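Local atomic coordinates of pollen-specific leucine-rich repeat extensin-like protein 1 (Arabidopsis thaliana, PDB entry 6TME), a protein that probably binds RALF signalling peptides through its leucine-rich repeat domain and links them to the cell wall of growing pollen tubes. Residues C249-N252 with E253-S256; S276-S279 with G280-N283. All coordinates share one frame; numbering follows the deposited sequence.

Interactions 1 and 2 are local turns in successive loops of the repeat domain, one after strand 245-247 and the next after strand 269-271, with centres about 9 Å apart. Interaction 1 covers the earlier part of its loop, with the proline; interaction 2 takes in the later part of the equivalent loop. Each mixes a buried aliphatic side with exposed or partly exposed polar residues. In 249-256 an isoleucine folds back over the proline; in 276-283 two leucines lie abreast and the backbone leaves through a tighter bend. The turns also touch: Ile254 CG2 packs on Leu278 CD2, Leu281 CD2 lies against Ile254 O, and Thr277 OG1 probably hydrogen-bonds to Asn252 O, at 2.8 Å.

Interaction 1: C249-N252 with E253-S256; sequences CLPN and EIGS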
ATOM      1  N   CYS A 249     -13.693  18.712   2.389  1.00 32.38           N
ATOM      2  CA  CYS A 249     -12.526  19.374   2.943  1.00 31.66           C
ATOM      3  C   CYS A 249     -11.646  18.363   3.658  1.00 37.24           C
ATOM      4  O   CYS A 249     -12.121  17.331   4.130  1.00 45.70           O
ATOM      5  CB  CYS A 249     -12.949  20.470   3.923  1.00 40.56           C
ATOM      6  SG  CYS A 249     -13.981  21.756   3.190  1.00 64.67           S
ATOM      7  N   LEU A 250     -10.357  18.678   3.742  1.00 40.47           N
ATOM      8  CA  LEU A 250      -9.451  17.895   4.568  1.00 31.79           C
ATOM      9  C   LEU A 250      -9.888  17.995   6.022  1.00 36.23           C
ATOM     10  O   LEU A 250     -10.125  19.101   6.512  1.00 38.92           O
ATOM     11  CB  LEU A 250      -8.021  18.406   4.427  1.00 30.19           C
ATOM     12  CG  LEU A 250      -7.341  18.027   3.116  1.00 39.29           C
ATOM     13  CD1 LEU A 250      -5.866  18.432   3.120  1.00 36.82           C
ATOM     14  CD2 LEU A 250      -7.503  16.522   2.863  1.00 38.87           C
ATOM     15  N   PRO A 251     -10.027  16.885   6.740  1.00 36.55           N
ATOM     16  CA  PRO A 251     -10.330  17.004   8.167  1.00 33.98           C
ATOM     17  C   PRO A 251      -9.130  17.545   8.918  1.00 39.76           C
ATOM     18  O   PRO A 251      -7.995  17.119   8.688  1.00 53.69           O
ATOM     19  CB  PRO A 251     -10.673  15.566   8.591  1.00 35.82           C
ATOM     20  CG  PRO A 251     -10.079  14.689   7.546  1.00 32.28           C
ATOM     21  CD  PRO A 251     -10.132  15.492   6.266  1.00 34.96           C
ATOM     22  N   ASN A 252      -9.391  18.500   9.824  1.00 35.41           N
ATOM     23  CA  ASN A 252      -8.340  19.048  10.676  1.00 40.57           C
ATOM     24  C   ASN A 252      -7.613  17.962  11.459  1.00 35.76           C
ATOM     25  O   ASN A 252      -6.479  18.180  11.900  1.00 36.74           O
ATOM     26  CB  ASN A 252      -8.914  20.077  11.668  1.00 50.29           C
ATOM     27  CG  ASN A 252      -9.783  21.156  10.997  1.00 51.95           C
ATOM     28  OD1 ASN A 252      -9.527  21.599   9.874  1.00 49.44           O
ATOM     29  ND2 ASN A 252     -10.806  21.595  11.713  1.00 55.35           N
ATOM     30  N   GLU A 253      -8.247  16.803  11.651  1.00 31.28           N
ATOM     31  CA  GLU A 253      -7.644  15.719  12.419  1.00 38.66           C
ATOM     32  C   GLU A 253      -6.392  15.173  11.755  1.00 35.54           C
ATOM     33  O   GLU A 253      -5.585  14.529  12.435  1.00 36.41           O
ATOM     34  CB  GLU A 253      -8.665  14.598  12.630  1.00 41.59           C
ATOM     35  CG  GLU A 253      -9.825  14.963  13.570  1.00 37.78           C
ATOM     36  CD  GLU A 253     -10.880  15.867  12.912  1.00 44.07           C
ATOM     37  OE1 GLU A 253     -10.741  16.207  11.713  1.00 43.52           O
ATOM     38  OE2 GLU A 253     -11.861  16.236  13.597  1.00 46.39           O
ATOM     39  N   ILE A 254      -6.199  15.433  10.455  1.00 26.63           N
ATOM     40  CA  ILE A 254      -4.944  15.073   9.799  1.00 32.41           C
ATOM     41  C   ILE A 254      -3.739  15.589  10.574  1.00 33.50           C
ATOM     42  O   ILE A 254      -2.685  14.942  10.605  1.00 31.16           O
ATOM     43  CB  ILE A 254      -4.934  15.581   8.345  1.00 35.31           C
ATOM     44  CG1 ILE A 254      -5.994  14.832   7.528  1.00 36.30           C
ATOM     45  CG2 ILE A 254      -3.564  15.364   7.709  1.00 34.18           C
ATOM     46  CD1 ILE A 254      -6.197  15.374   6.121  1.00 32.64           C
ATOM     47  N   GLY A 255      -3.875  16.737  11.235  1.00 28.80           N
ATOM     48  CA  GLY A 255      -2.756  17.307  11.961  1.00 30.70           C
ATOM     49  C   GLY A 255      -2.292  16.503  13.160  1.00 38.29           C
ATOM     50  O   GLY A 255      -1.223  16.802  13.700  1.00 41.85           O
ATOM     51  N   SER A 256      -3.058  15.505  13.595  1.00 38.96           N
ATOM     52  CA  SER A 256      -2.603  14.638  14.670  1.00 41.05           C
ATOM     53  C   SER A 256      -1.612  13.569  14.213  1.00 37.37           C
ATOM     54  O   SER A 256      -1.036  12.890  15.067  1.00 31.70           O
ATOM     55  CB  SER A 256      -3.806  13.961  15.338  1.00 41.25           C
ATOM     56  OG  SER A 256      -4.881  14.873  15.425  1.00 42.00           O
TER
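Leu250 and Pro251 meet Ile254 mainly through its CD1 methyl, which lies 3.7 Å from Leu250 CD2 and 3.9 Å from Pro251 CD. The isoleucine gets there with CG1 beside its own backbone N (chi1 -67°) and CD1 extended beyond it, so that this longer branch runs back along the chain, over Pro251 O, while CG2 takes the position anti to N. Leu250 comes to the methyl at a slant, and its side chain continues onto Pro275 and Phe289. With an alanine in place of Ile254, the space beside Leu250 and the Pro251 ring is likely to be left unfilled, and Leu278 of the next loop would lose a hydrophobic partner.

The backbone carrying these side chains is wound into a 3-10 turn. Ile254 N donates to Pro251 O (3.0 Å) and Gly255 N to Asn252 O (3.1 Å), both donors standing above the plane of the carbonyl they reach. The next carbonyl, Glu253 O, is gripped twice from one face, by Ser256 N at 2.9 Å and by Ser256 OG at 3.1 Å, which probably holds the rotation of the serine hydroxyl at the end of the turn.

On the polar side, Glu253 bends at chi2 (76°) and brings its carboxylate back across the start of the turn, where OE1 touches Pro251 CB at 3.2 Å. The side chain of Asn252 rests on Pro275. Just upstream, Cys249 is joined to Cys364 by a disulfide, tying this loop to the C-terminal end of the modelled chain. The Leu-Pro-x-x-Ile-Gly sequence, with a 3-10 turn after the proline, matches the Ile/Leu-Pro-x-x-Leu-Gly pattern of plant-type leucine-rich repeats.

Interaction 2: S276-S279 with G280-N283; sequences STLS and GLAN
Gly280 N donates to Thr277 O at 2.9 Å and nearly straight, 168° at the hydrogen, the shortest hydrogen bond joining 276-279 to 280-283. One residue later Leu281 N repeats the step to Leu278 O at 3.1 Å, from well above the carbonyl plane, 59° out of it. These bonds carry the 3-10 turn onward from an earlier link, Ser279 N to Ser276 O. The hydroxyl of Ser279 adds only a weak, long bond to that same Ser276 O, at 3.4 Å, with OG lodged between its backbone N and carbonyl carbon (chi1 62°); its side chain also rests on Asn301 of helix 300-303.

The side-chain contact is made by two leucines of matching shape. Leu278 and Leu281 run abreast with their ends in the same direction, Leu278 CD2 meeting Leu281 CD1 at 3.5 Å. In both, CG sits beside the backbone N and the chain then extends, so the methyls project together from one side of the turn. Leu281 also drapes over the carbonyl that receives its own N-H, with CG 3.4 Å from Leu278 O. Further inward, Leu278 packs on Phe289 and Ile302, and Leu281 on Leu257.

Past the turn the chain bends sharply: Leu281 is the centre of an inverse gamma turn, closed by a weak bond from Ala282 N to Gly280 O. Leu278 to Leu281 fit the Leu-Gly-x-Leu region that follows the proline of a plant-type leucine-rich repeat, with Ser279 at the glycine position and both leucines turned into the solenoid core ahead of strand 286-288.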
ATOM      1  N   SER A 276      -5.132  24.623   9.102  1.00 32.50           N
ATOM      2  CA  SER A 276      -3.980  25.132   9.836  1.00 43.06           C
ATOM      3  C   SER A 276      -3.392  24.089  10.772  1.00 36.36           C
ATOM      4  O   SER A 276      -2.222  24.197  11.148  1.00 44.54           O
ATOM      5  CB  SER A 276      -4.373  26.392  10.624  1.00 42.77           C
ATOM      6  OG  SER A 276      -5.581  26.176  11.341  1.00 49.40           O
ATOM      7  N   THR A 277      -4.180  23.084  11.156  1.00 41.82           N
ATOM      8  CA  THR A 277      -3.688  21.972  11.964  1.00 42.61           C
ATOM      9  C   THR A 277      -2.559  21.196  11.290  1.00 36.00           C
ATOM     10  O   THR A 277      -1.875  20.419  11.965  1.00 30.52           O
ATOM     11  CB  THR A 277      -4.840  21.016  12.281  1.00 42.46           C
ATOM     12  OG1 THR A 277      -5.567  20.732  11.079  1.00 47.28           O
ATOM     13  CG2 THR A 277      -5.786  21.640  13.295  1.00 33.69           C
ATOM     14  N   LEU A 278      -2.342  21.384   9.987  1.00 32.35           N
ATOM     15  CA  LEU A 278      -1.264  20.656   9.334  1.00 34.10           C
ATOM     16  C   LEU A 278       0.101  21.032   9.885  1.00 39.11           C
ATOM     17  O   LEU A 278       1.083  20.356   9.561  1.00 40.13           O
ATOM     18  CB  LEU A 278      -1.306  20.873   7.821  1.00 27.04           C
ATOM     19  CG  LEU A 278      -2.500  20.212   7.132  1.00 34.33           C
ATOM     20  CD1 LEU A 278      -2.611  20.653   5.695  1.00 40.48           C
ATOM     21  CD2 LEU A 278      -2.374  18.717   7.189  1.00 38.64           C
ATOM     22  N   SER A 279       0.191  22.064  10.731  1.00 42.08           N
ATOM     23  CA  SER A 279       1.472  22.351  11.367  1.00 40.93           C
ATOM     24  C   SER A 279       1.856  21.280  12.375  1.00 38.37           C
ATOM     25  O   SER A 279       3.003  21.260  12.824  1.00 41.48           O
ATOM     26  CB  SER A 279       1.453  23.722  12.045  1.00 39.89           C
ATOM     27  OG  SER A 279       0.492  23.785  13.084  1.00 47.26           O
ATOM     28  N   GLY A 280       0.930  20.393  12.733  1.00 39.14           N
ATOM     29  CA  GLY A 280       1.244  19.243  13.552  1.00 39.85           C
ATOM     30  C   GLY A 280       1.954  18.109  12.845  1.00 45.57           C
ATOM     31  O   GLY A 280       2.314  17.122  13.491  1.00 52.90           O
ATOM     32  N   LEU A 281       2.171  18.201  11.532  1.00 35.86           N
ATOM     33  CA  LEU A 281       2.867  17.146  10.798  1.00 31.46           C
ATOM     34  C   LEU A 281       4.379  17.292  10.975  1.00 34.08           C
ATOM     35  O   LEU A 281       5.137  17.529  10.034  1.00 36.13           O
ATOM     36  CB  LEU A 281       2.466  17.168   9.332  1.00 34.16           C
ATOM     37  CG  LEU A 281       0.971  16.949   9.088  1.00 36.38           C
ATOM     38  CD1 LEU A 281       0.675  16.955   7.593  1.00 34.86           C
ATOM     39  CD2 LEU A 281       0.481  15.661   9.764  1.00 29.62           C
ATOM     40  N   ALA A 282       4.810  17.116  12.228  1.00 38.90           N
ATOM     41  CA  ALA A 282       6.186  17.419  12.605  1.00 38.11           C
ATOM     42  C   ALA A 282       7.207  16.579  11.847  1.00 39.96           C
ATOM     43  O   ALA A 282       8.388  16.932  11.833  1.00 47.70           O
ATOM     44  CB  ALA A 282       6.359  17.228  14.116  1.00 29.98           C
ATOM     45  N   ASN A 283       6.790  15.483  11.217  1.00 29.99           N
ATOM     46  CA  ASN A 283       7.724  14.588  10.541  1.00 40.05           C
ATOM     47  C   ASN A 283       7.541  14.523   9.032  1.00 34.47           C
ATOM     48  O   ASN A 283       8.304  13.808   8.374  1.00 32.04           O
ATOM     49  CB  ASN A 283       7.615  13.159  11.101  1.00 34.49           C
ATOM     50  CG  ASN A 283       8.539  12.923  12.286  1.00 44.33           C
ATOM     51  OD1 ASN A 283       9.763  12.820  12.134  1.00 42.99           O
ATOM     52  ND2 ASN A 283       7.958  12.862  13.483  1.00 37.02           N
TER